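Local atomic coordinates of esterase D (Lactobacillus rhamnosus, PDB entry 3DKR), a protein that probably hydrolyses carboxylic esters, using the serine nucleophile and charge-relay acid and histidine of an alpha/beta-hydrolase fold. Residues Gln14-Glu19 with Val52-Phe57; Thr23-Leu28 with Phe96-Ser101; Ile127-His132 with Phe172-Ala177. One frame throughout, in Å; residues are numbered along the deposited sequence.

Interaction 1 (Gln14-Glu19 with Val52-Phe57)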
loop_
_atom_site.group_PDB
_atom_site.type_symbol
_atom_site.label_atom_id
_atom_site.label_comp_id
_atom_site.label_asym_id
_atom_site.label_seq_id
_atom_site.Cartn_x
_atom_site.Cartn_y
_atom_site.Cartn_z
ATOM N N GLN A 14 15.895 -1.836 0.756
ATOM C CA GLN A 14 16.042 -0.943 1.888
ATOM C C GLN A 14 14.899 0.063 1.860
ATOM O O GLN A 14 14.433 0.414 0.786
ATOM C CB GLN A 14 17.342 -0.162 1.721
ATOM C CG GLN A 14 18.592 -1.019 1.701
ATOM C CD GLN A 14 18.980 -1.479 3.080
ATOM O OE1 GLN A 14 18.788 -0.762 4.064
ATOM N NE2 GLN A 14 19.560 -2.680 3.162
ATOM N N PRO A 15 14.501 0.584 3.023
ATOM C CA PRO A 15 13.635 1.763 2.960
ATOM C C PRO A 15 14.420 2.854 2.255
ATOM O O PRO A 15 15.648 2.833 2.295
ATOM C CB PRO A 15 13.420 2.137 4.430
ATOM C CG PRO A 15 14.504 1.442 5.170
ATOM C CD PRO A 15 14.873 0.241 4.401
ATOM N N PHE A 16 13.740 3.795 1.601
ATOM C CA PHE A 16 14.457 4.885 0.933
ATOM C C PHE A 16 13.684 6.188 0.934
ATOM O O PHE A 16 12.481 6.195 1.154
ATOM C CB PHE A 16 14.901 4.507 -0.484
ATOM C CG PHE A 16 13.779 4.329 -1.486
ATOM C CD1 PHE A 16 13.125 3.102 -1.635
ATOM C CD2 PHE A 16 13.421 5.366 -2.339
ATOM C CE1 PHE A 16 12.119 2.937 -2.566
ATOM C CE2 PHE A 16 12.426 5.199 -3.265
ATOM C CZ PHE A 16 11.778 3.975 -3.387
ATOM N N GLU A 17 14.409 7.277 0.726
ATOM C CA GLU A 17 13.835 8.613 0.862
ATOM C C GLU A 17 14.446 9.552 -0.136
ATOM O O GLU A 17 15.670 9.591 -0.297
ATOM C CB GLU A 17 14.048 9.177 2.268
ATOM C CG GLU A 17 13.400 10.555 2.458
ATOM C CD GLU A 17 13.266 11.009 3.906
ATOM O OE1 GLU A 17 13.747 10.315 4.830
ATOM O OE2 GLU A 17 12.654 12.086 4.112
ATOM N N TYR A 18 13.586 10.318 -0.795
ATOM C CA TYR A 18 14.006 11.403 -1.652
ATOM C C TYR A 18 13.616 12.718 -1.023
ATOM O O TYR A 18 12.452 12.909 -0.622
ATOM C CB TYR A 18 13.312 11.322 -3.004
ATOM C CG TYR A 18 13.540 10.049 -3.771
ATOM C CD1 TYR A 18 14.715 9.315 -3.631
ATOM C CD2 TYR A 18 12.584 9.598 -4.679
ATOM C CE1 TYR A 18 14.914 8.133 -4.363
ATOM C CE2 TYR A 18 12.781 8.445 -5.402
ATOM C CZ TYR A 18 13.938 7.706 -5.233
ATOM O OH TYR A 18 14.123 6.541 -5.977
ATOM N N GLU A 19 14.568 13.645 -0.980
ATOM C CA GLU A 19 14.284 14.974 -0.428
ATOM C C GLU A 19 13.479 15.792 -1.400
ATOM O O GLU A 19 13.681 15.717 -2.605
ATOM C CB GLU A 19 15.577 15.711 -0.103
ATOM C CG GLU A 19 16.490 14.962 0.838
ATOM C CD GLU A 19 15.813 14.510 2.110
ATOM O OE1 GLU A 19 15.133 15.340 2.774
ATOM O OE2 GLU A 19 15.947 13.301 2.444
ATOM N N VAL A 52 9.746 12.010 -1.135
ATOM C CA VAL A 52 9.120 10.696 -1.107
ATOM C C VAL A 52 9.772 9.865 -0.006
ATOM O O VAL A 52 10.970 9.957 0.178
ATOM C CB VAL A 52 9.257 9.934 -2.456
ATOM C CG1 VAL A 52 8.406 8.663 -2.421
ATOM C CG2 VAL A 52 8.873 10.836 -3.629
ATOM N N TYR A 53 8.977 9.083 0.720
ATOM C CA TYR A 53 9.491 8.171 1.741
ATOM C C TYR A 53 8.788 6.841 1.624
ATOM O O TYR A 53 7.571 6.799 1.613
ATOM C CB TYR A 53 9.282 8.745 3.128
ATOM C CG TYR A 53 9.829 7.907 4.261
ATOM C CD1 TYR A 53 11.096 7.346 4.204
ATOM C CD2 TYR A 53 9.081 7.708 5.412
ATOM C CE1 TYR A 53 11.586 6.595 5.266
ATOM C CE2 TYR A 53 9.574 6.980 6.472
ATOM C CZ TYR A 53 10.820 6.430 6.394
ATOM O OH TYR A 53 11.302 5.722 7.485
ATOM N N VAL A 54 9.587 5.778 1.501
ATOM C CA VAL A 54 9.103 4.431 1.256
ATOM C C VAL A 54 9.691 3.509 2.324
ATOM O O VAL A 54 10.815 3.001 2.176
ATOM C CB VAL A 54 9.492 3.931 -0.149
ATOM C CG1 VAL A 54 8.787 2.617 -0.444
ATOM C CG2 VAL A 54 9.160 4.989 -1.196
ATOM N N PRO A 55 8.961 3.330 3.432
ATOM C CA PRO A 55 9.459 2.440 4.488
ATOM C C PRO A 55 9.377 0.969 4.109
ATOM O O PRO A 55 8.692 0.611 3.156
ATOM C CB PRO A 55 8.533 2.735 5.671
ATOM C CG PRO A 55 7.267 3.225 5.059
ATOM C CD PRO A 55 7.678 3.966 3.800
ATOM N N LEU A 56 10.037 0.134 4.906
ATOM C CA LEU A 56 9.983 -1.314 4.773
ATOM C C LEU A 56 9.172 -1.892 5.931
ATOM O O LEU A 56 9.474 -1.624 7.093
ATOM C CB LEU A 56 11.396 -1.885 4.829
ATOM C CG LEU A 56 11.539 -3.398 4.877
ATOM C CD1 LEU A 56 10.989 -4.071 3.639
ATOM C CD2 LEU A 56 13.028 -3.771 5.119
ATOM N N PHE A 57 8.170 -2.710 5.622
ATOM C CA PHE A 57 7.360 -3.310 6.669
ATOM C C PHE A 57 8.096 -4.469 7.326
ATOM O O PHE A 57 8.773 -5.240 6.647
ATOM C CB PHE A 57 6.010 -3.780 6.125
ATOM C CG PHE A 57 5.016 -2.658 5.873
ATOM C CD1 PHE A 57 4.818 -1.642 6.800
ATOM C CD2 PHE A 57 4.250 -2.644 4.710
ATOM C CE1 PHE A 57 3.883 -0.626 6.566
ATOM C CE2 PHE A 57 3.313 -1.619 4.481
ATOM C CZ PHE A 57 3.135 -0.628 5.410
#
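Strands 16-18 and 52-54 run antiparallel at 176° with their axes 4.7 Å apart, Phe16-Val54 and Tyr18-Val52 forming hydrogen-bonded pairs on either side of the non-hydrogen-bonded pair Glu17-Tyr53. Each hydrogen-bonded pair is closed by two backbone bonds, the shortest being Tyr18 N to Val52 O at 2.8 Å. Phe16 and Val54 lie side by side and point the same way. A chi1 of 68° places CG of Phe16 between its own backbone N and carbonyl carbon, folding the ring over Val54, whose CG2 sits above one face, 3.9 Å from the ring centroid, in a CH-pi contact displaced toward the rim. Tyr18 also lies alongside Val52, but its ring meets Val52 CB obliquely, with Tyr18 CD2 at 4.0 Å. These strands form one margin of the mixed sheet of an alpha/beta hydrolase: 16-18 is an outermost strand and the one antiparallel member, while 52-54 belongs to the parallel body of the sheet. Phe16 and Tyr18 also touch helix 39-47, which covers this face. On the other face, Glu17 CB lies 4.0 Å from Tyr53 CD1, with the carboxylate and ring planes 44° apart. That carboxylate is engaged outside the strand pair: OE2 is salt-bridged to Lys91 NZ and OE1 is hydrogen-bonded to His87 NE2, and the His87 ring also meets that of Tyr53. Beyond the paired residues, Pro15 CD rests 4.1 Å from Leu56 CB, and Pro15 CA approaches Val54 O at 3.2 Å in a CA-H...O contact.

Interaction 2 (Thr23-Leu28 with Phe96-Ser101); sequences TGVVLL and FVFGLS. With ACT (acetate ion), chain B.
Phe98 O takes the shortest bond of the contact, from Leu28 N at 2.8 Å, and a CA-H...O contact from Leu27 CA at 3.4 Å. Five backbone bonds join parallel strands 23-28 and 96-99 and their ends, from Phe96 N to Gly24 O through to Leu100 N to Leu28 O at 3.1 Å, a bond beyond the last bridged pair that ties down the residue before Ser101, the predicted nucleophile. On one face, Val25 CG1 meets the edge of the Phe98 ring in its plane, 3.6 Å from CD2, while Leu27 CD2 approaches CD2 of the same ring at 4.1 Å. Thr23 CG2 reaches the Phe96 ring edge 3.6 Å from CE2. The other face carries Val26 and Val97 side by side, with Leu28 CD1 lying 4.0 Å from Val97 CG1. Helices 234-246 and 39-47 cover the face of Val25, Leu27 and Phe98, helix 74-89 that of Val26 and Val97. Gly-Leu-Ser-Leu-Gly at the end of strand 94-99 is the nucleophile elbow of alpha/beta hydrolases. Acetate, probably from the crystallisation liquor, binds Ser101 N, Tyr31 N, Leu102 N and His226 NE2; consistent with an oxyanion hole, it may occupy the place of a substrate's ester group.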
loop_
_atom_site.group_PDB
_atom_site.type_symbol
_atom_site.label_atom_id
_atom_site.label_comp_id
_atom_site.label_asym_id
_atom_site.label_seq_id
_atom_site.Cartn_x
_atom_site.Cartn_y
_atom_site.Cartn_z
ATOM N N THR A 23 6.250 19.640 -0.582
ATOM C CA THR A 23 5.334 18.514 -0.429
ATOM C C THR A 23 6.075 17.182 -0.403
ATOM O O THR A 23 6.988 16.951 -1.210
ATOM C CB THR A 23 4.297 18.488 -1.555
ATOM O OG1 THR A 23 3.483 19.678 -1.501
ATOM C CG2 THR A 23 3.387 17.271 -1.419
ATOM N N GLY A 24 5.675 16.326 0.531
ATOM C CA GLY A 24 6.249 14.992 0.667
ATOM C C GLY A 24 5.167 13.947 0.568
ATOM O O GLY A 24 4.001 14.207 0.906
ATOM N N VAL A 25 5.554 12.747 0.146
ATOM C CA VAL A 25 4.610 11.653 -0.070
ATOM C C VAL A 25 5.127 10.390 0.602
ATOM O O VAL A 25 6.277 10.009 0.391
ATOM C CB VAL A 25 4.435 11.358 -1.576
ATOM C CG1 VAL A 25 3.352 10.304 -1.781
ATOM C CG2 VAL A 25 4.067 12.630 -2.315
ATOM N N VAL A 26 4.273 9.751 1.393
ATOM C CA VAL A 26 4.567 8.453 1.984
ATOM C C VAL A 26 3.927 7.378 1.106
ATOM O O VAL A 26 2.738 7.458 0.782
ATOM C CB VAL A 26 4.022 8.338 3.421
ATOM C CG1 VAL A 26 4.213 6.931 3.957
ATOM C CG2 VAL A 26 4.681 9.385 4.344
ATOM N N LEU A 27 4.729 6.377 0.716
ATOM C CA LEU A 27 4.250 5.267 -0.127
ATOM C C LEU A 27 4.405 3.961 0.643
ATOM O O LEU A 27 5.511 3.626 1.062
ATOM C CB LEU A 27 5.035 5.174 -1.440
ATOM C CG LEU A 27 4.944 6.400 -2.350
ATOM C CD1 LEU A 27 5.842 6.257 -3.589
ATOM C CD2 LEU A 27 3.518 6.712 -2.800
ATOM N N LEU A 28 3.280 3.270 0.849
ATOM C CA LEU A 28 3.208 2.074 1.703
ATOM C C LEU A 28 2.987 0.822 0.849
ATOM O O LEU A 28 2.024 0.730 0.088
ATOM C CB LEU A 28 2.105 2.232 2.748
ATOM C CG LEU A 28 2.280 3.464 3.634
ATOM C CD1 LEU A 28 1.103 3.615 4.597
ATOM C CD2 LEU A 28 3.602 3.409 4.439
ATOM N N PHE A 96 1.091 13.727 1.614
ATOM C CA PHE A 96 0.124 12.786 1.069
ATOM C C PHE A 96 0.585 11.371 1.433
ATOM O O PHE A 96 1.775 11.129 1.547
ATOM C CB PHE A 96 0.065 12.908 -0.443
ATOM C CG PHE A 96 -0.455 14.235 -0.935
ATOM C CD1 PHE A 96 -1.753 14.346 -1.409
ATOM C CD2 PHE A 96 0.339 15.370 -0.903
ATOM C CE1 PHE A 96 -2.240 15.576 -1.857
ATOM C CE2 PHE A 96 -0.156 16.604 -1.349
ATOM C CZ PHE A 96 -1.443 16.688 -1.820
ATOM N N VAL A 97 -0.357 10.458 1.610
ATOM C CA VAL A 97 -0.037 9.067 1.956
ATOM C C VAL A 97 -0.849 8.126 1.087
ATOM O O VAL A 97 -2.078 8.224 1.055
ATOM C CB VAL A 97 -0.363 8.800 3.425
ATOM C CG1 VAL A 97 0.073 7.386 3.825
ATOM C CG2 VAL A 97 0.280 9.904 4.300
ATOM N N PHE A 98 -0.154 7.204 0.410
ATOM C CA PHE A 98 -0.793 6.224 -0.479
ATOM C C PHE A 98 -0.213 4.847 -0.218
ATOM O O PHE A 98 0.912 4.729 0.239
ATOM C CB PHE A 98 -0.529 6.539 -1.958
ATOM C CG PHE A 98 -0.900 7.935 -2.375
ATOM C CD1 PHE A 98 -2.210 8.243 -2.733
ATOM C CD2 PHE A 98 0.073 8.916 -2.493
ATOM C CE1 PHE A 98 -2.550 9.517 -3.144
ATOM C CE2 PHE A 98 -0.266 10.199 -2.878
ATOM C CZ PHE A 98 -1.572 10.486 -3.227
ATOM N N GLY A 99 -0.964 3.818 -0.585
ATOM C CA GLY A 99 -0.454 2.455 -0.499
ATOM C C GLY A 99 -1.127 1.496 -1.443
ATOM O O GLY A 99 -2.135 1.830 -2.070
ATOM N N LEU A 100 -0.535 0.303 -1.563
ATOM C CA LEU A 100 -1.131 -0.807 -2.323
ATOM C C LEU A 100 -2.209 -1.478 -1.455
ATOM O O LEU A 100 -2.829 -0.783 -0.643
ATOM C CB LEU A 100 -0.047 -1.768 -2.837
ATOM C CG LEU A 100 0.609 -1.214 -4.110
ATOM C CD1 LEU A 100 2.034 -1.763 -4.309
ATOM C CD2 LEU A 100 -0.261 -1.505 -5.329
ATOM N N SER A 101 -2.542 -2.760 -1.636
ATOM C CA SER A 101 -3.686 -3.283 -0.848
ATOM C C SER A 101 -3.394 -3.217 0.657
ATOM O O SER A 101 -4.170 -2.637 1.425
ATOM C CB SER A 101 -4.116 -4.694 -1.264
ATOM O OG SER A 101 -4.670 -4.734 -2.568
HETATM C C ACT B . -0.935 -5.963 -1.753
HETATM O O ACT B . -0.775 -5.648 -0.535
HETATM O OXT ACT B . -1.133 -5.049 -2.603
HETATM C CH3 ACT B . -0.881 -7.397 -2.203
#

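Interaction 3 (Ile127-His132 with Phe172-Ala177); sequences ILPGKH and FATTVA. With ACT (acetate ion), chain C.
Leu128 chi1 of -74° sets CG beside the backbone N, and with chi2 near trans the branch swings CD2 onto helix 155-178, where it meets Ala173 CB at 3.6 Å. Thr174 chi1 of 61° leaves its methyl CG2 beside the backbone N, from where Thr174 CG2 meets Pro129 CD at 3.7 Å, with CG next to it. The hydroxyl of Thr174 turns instead to its own helix, bonding to Gln171 O. Beneath Leu128, the methyl CB of Ala173 presses close to Ile127 O, 3.1 Å away; this carbonyl oxygen is buried by the contact and has no polar partner in the model. Between the segments the contact is therefore apolar except for that carbonyl, made by one leucine branch, one proline ring and two methyl groups. In the alpha/beta-hydrolase fold, the contact joins the loop after strand 119-122 to the C-terminal part of helix 155-178, in the helical region between strands 119-122 and 187-192. A type II beta turn from Leu128 to Lys131, with Gly130 at positive phi in its third position, reverses the loop and is closed by a bond from Lys131 N to Leu128 O. The turn leads into His132, whose ring is held from both nitrogens: NE2 bonds to Asp170 of helix 155-178, and ND1 donates a nearly straight bond (170°) to acetate OXT at 2.7 Å, in the ring plane. The acetate probably comes from the crystallisation liquor, and in this crystal the two carboxylates would tend to favour a protonated ring. The amides of Leu134 and Val135 also bind this acetate at the start of helix 134-149. Ile127 turns away from Ala173, toward Ser101, and also packs on Ile169 and Asp170.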
loop_
_atom_site.group_PDB
_atom_site.type_symbol
_atom_site.label_atom_id
_atom_site.label_comp_id
_atom_site.label_asym_id
_atom_site.label_seq_id
_atom_site.Cartn_x
_atom_site.Cartn_y
_atom_site.Cartn_z
ATOM N N ILE A 127 -7.473 -5.498 1.819
ATOM C CA ILE A 127 -7.538 -6.919 2.100
ATOM C C ILE A 127 -8.642 -7.108 3.118
ATOM O O ILE A 127 -8.457 -6.779 4.293
ATOM C CB ILE A 127 -6.184 -7.409 2.653
ATOM C CG1 ILE A 127 -5.077 -7.180 1.616
ATOM C CG2 ILE A 127 -6.253 -8.883 3.052
ATOM C CD1 ILE A 127 -3.684 -7.398 2.131
ATOM N N LEU A 128 -9.783 -7.611 2.647
ATOM C CA LEU A 128 -10.981 -7.823 3.480
ATOM C C LEU A 128 -11.455 -9.276 3.420
ATOM O O LEU A 128 -11.210 -9.984 2.442
ATOM C CB LEU A 128 -12.108 -6.879 3.037
ATOM C CG LEU A 128 -11.900 -5.420 3.448
ATOM C CD1 LEU A 128 -12.895 -4.523 2.729
ATOM C CD2 LEU A 128 -12.034 -5.215 4.956
ATOM N N PRO A 129 -12.167 -9.730 4.459
ATOM C CA PRO A 129 -12.472 -11.162 4.530
ATOM C C PRO A 129 -13.308 -11.634 3.352
ATOM O O PRO A 129 -14.314 -11.002 3.006
ATOM C CB PRO A 129 -13.208 -11.317 5.864
ATOM C CG PRO A 129 -13.679 -9.933 6.215
ATOM C CD PRO A 129 -12.689 -8.988 5.622
ATOM N N GLY A 130 -12.843 -12.710 2.717
ATOM C CA GLY A 130 -13.546 -13.359 1.624
ATOM C C GLY A 130 -13.334 -12.752 0.253
ATOM O O GLY A 130 -13.878 -13.263 -0.731
ATOM N N LYS A 131 -12.524 -11.691 0.176
ATOM C CA LYS A 131 -12.400 -10.880 -1.043
ATOM C C LYS A 131 -10.993 -10.849 -1.634
ATOM O O LYS A 131 -10.610 -9.878 -2.306
ATOM C CB LYS A 131 -12.840 -9.457 -0.723
ATOM C CG LYS A 131 -14.207 -9.369 -0.067
ATOM C CD LYS A 131 -15.284 -9.844 -0.993
ATOM C CE LYS A 131 -16.686 -9.449 -0.517
ATOM N NZ LYS A 131 -17.705 -9.781 -1.546
ATOM N N HIS A 132 -10.222 -11.900 -1.374
ATOM C CA HIS A 132 -8.864 -11.983 -1.884
ATOM C C HIS A 132 -8.446 -13.390 -2.277
ATOM O O HIS A 132 -8.963 -14.394 -1.764
ATOM C CB HIS A 132 -7.847 -11.372 -0.898
ATOM C CG HIS A 132 -8.079 -11.711 0.541
ATOM N ND1 HIS A 132 -7.732 -12.928 1.091
ATOM C CD2 HIS A 132 -8.586 -10.972 1.556
ATOM C CE1 HIS A 132 -8.027 -12.925 2.380
ATOM N NE2 HIS A 132 -8.545 -11.748 2.688
ATOM N N PHE A 172 -8.060 -6.317 11.076
ATOM C CA PHE A 172 -7.583 -4.934 11.189
ATOM C C PHE A 172 -8.270 -4.075 10.143
ATOM O O PHE A 172 -8.692 -2.937 10.399
ATOM C CB PHE A 172 -6.071 -4.918 10.974
ATOM C CG PHE A 172 -5.433 -3.590 11.276
ATOM C CD1 PHE A 172 -4.807 -3.353 12.488
ATOM C CD2 PHE A 172 -5.470 -2.573 10.349
ATOM C CE1 PHE A 172 -4.237 -2.115 12.761
ATOM C CE2 PHE A 172 -4.883 -1.350 10.618
ATOM C CZ PHE A 172 -4.282 -1.124 11.813
ATOM N N ALA A 173 -8.376 -4.625 8.941
ATOM C CA ALA A 173 -9.003 -3.923 7.821
ATOM C C ALA A 173 -10.503 -3.656 8.040
ATOM O O ALA A 173 -11.022 -2.609 7.626
ATOM C CB ALA A 173 -8.778 -4.702 6.511
ATOM N N THR A 174 -11.220 -4.590 8.671
ATOM C CA THR A 174 -12.642 -4.341 8.921
ATOM C C THR A 174 -12.836 -3.143 9.849
ATOM O O THR A 174 -13.777 -2.369 9.692
ATOM C CB THR A 174 -13.396 -5.578 9.502
ATOM O OG1 THR A 174 -12.844 -5.975 10.758
ATOM C CG2 THR A 174 -13.385 -6.760 8.502
ATOM N N THR A 175 -11.928 -2.960 10.797
ATOM C CA THR A 175 -12.040 -1.817 11.709
ATOM C C THR A 175 -11.784 -0.514 10.956
ATOM O O THR A 175 -12.516 0.469 11.116
ATOM C CB THR A 175 -11.084 -1.966 12.866
ATOM O OG1 THR A 175 -11.464 -3.141 13.605
ATOM C CG2 THR A 175 -11.107 -0.726 13.765
ATOM N N VAL A 176 -10.758 -0.513 10.110
ATOM C CA VAL A 176 -10.515 0.629 9.240
ATOM C C VAL A 176 -11.729 0.925 8.363
ATOM O O VAL A 176 -12.142 2.081 8.237
ATOM C CB VAL A 176 -9.238 0.424 8.378
ATOM C CG1 VAL A 176 -9.067 1.582 7.380
ATOM C CG2 VAL A 176 -8.015 0.301 9.270
ATOM N N ALA A 177 -12.367 -0.106 7.815
ATOM C CA ALA A 177 -13.528 0.103 6.962
ATOM C C ALA A 177 -14.671 0.749 7.741
ATOM O O ALA A 177 -15.342 1.634 7.217
ATOM C CB ALA A 177 -13.985 -1.186 6.330
HETATM C C ACT C . -6.988 -16.266 -0.274
HETATM O O ACT C . -6.284 -16.924 -1.064
HETATM O OXT ACT C . -6.569 -15.126 0.021
HETATM C CH3 ACT C . -8.255 -16.823 0.310
#

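Interactions 1 and 2 share one sheet and lie 10 Å apart between centres: strand 51-54 runs between strands 16-18 and 23-28, and Tyr53 bonds through its backbone to Val25 and Leu27. Their segments alternate along the chain, as the strand order 1-3-2-4 demands. Interaction 3 comes later in sequence, beyond strand 119-122, its centre 19 Å from that of interaction 2 and 26 Å from that of interaction 1, on the opposite side of the chain's centre from the latter. Ser101 CB touches Ile127 CG1 at 3.9 Å, so the predicted nucleophile lies where the sheet core meets the loop between strand 119-122 and helix 134-149.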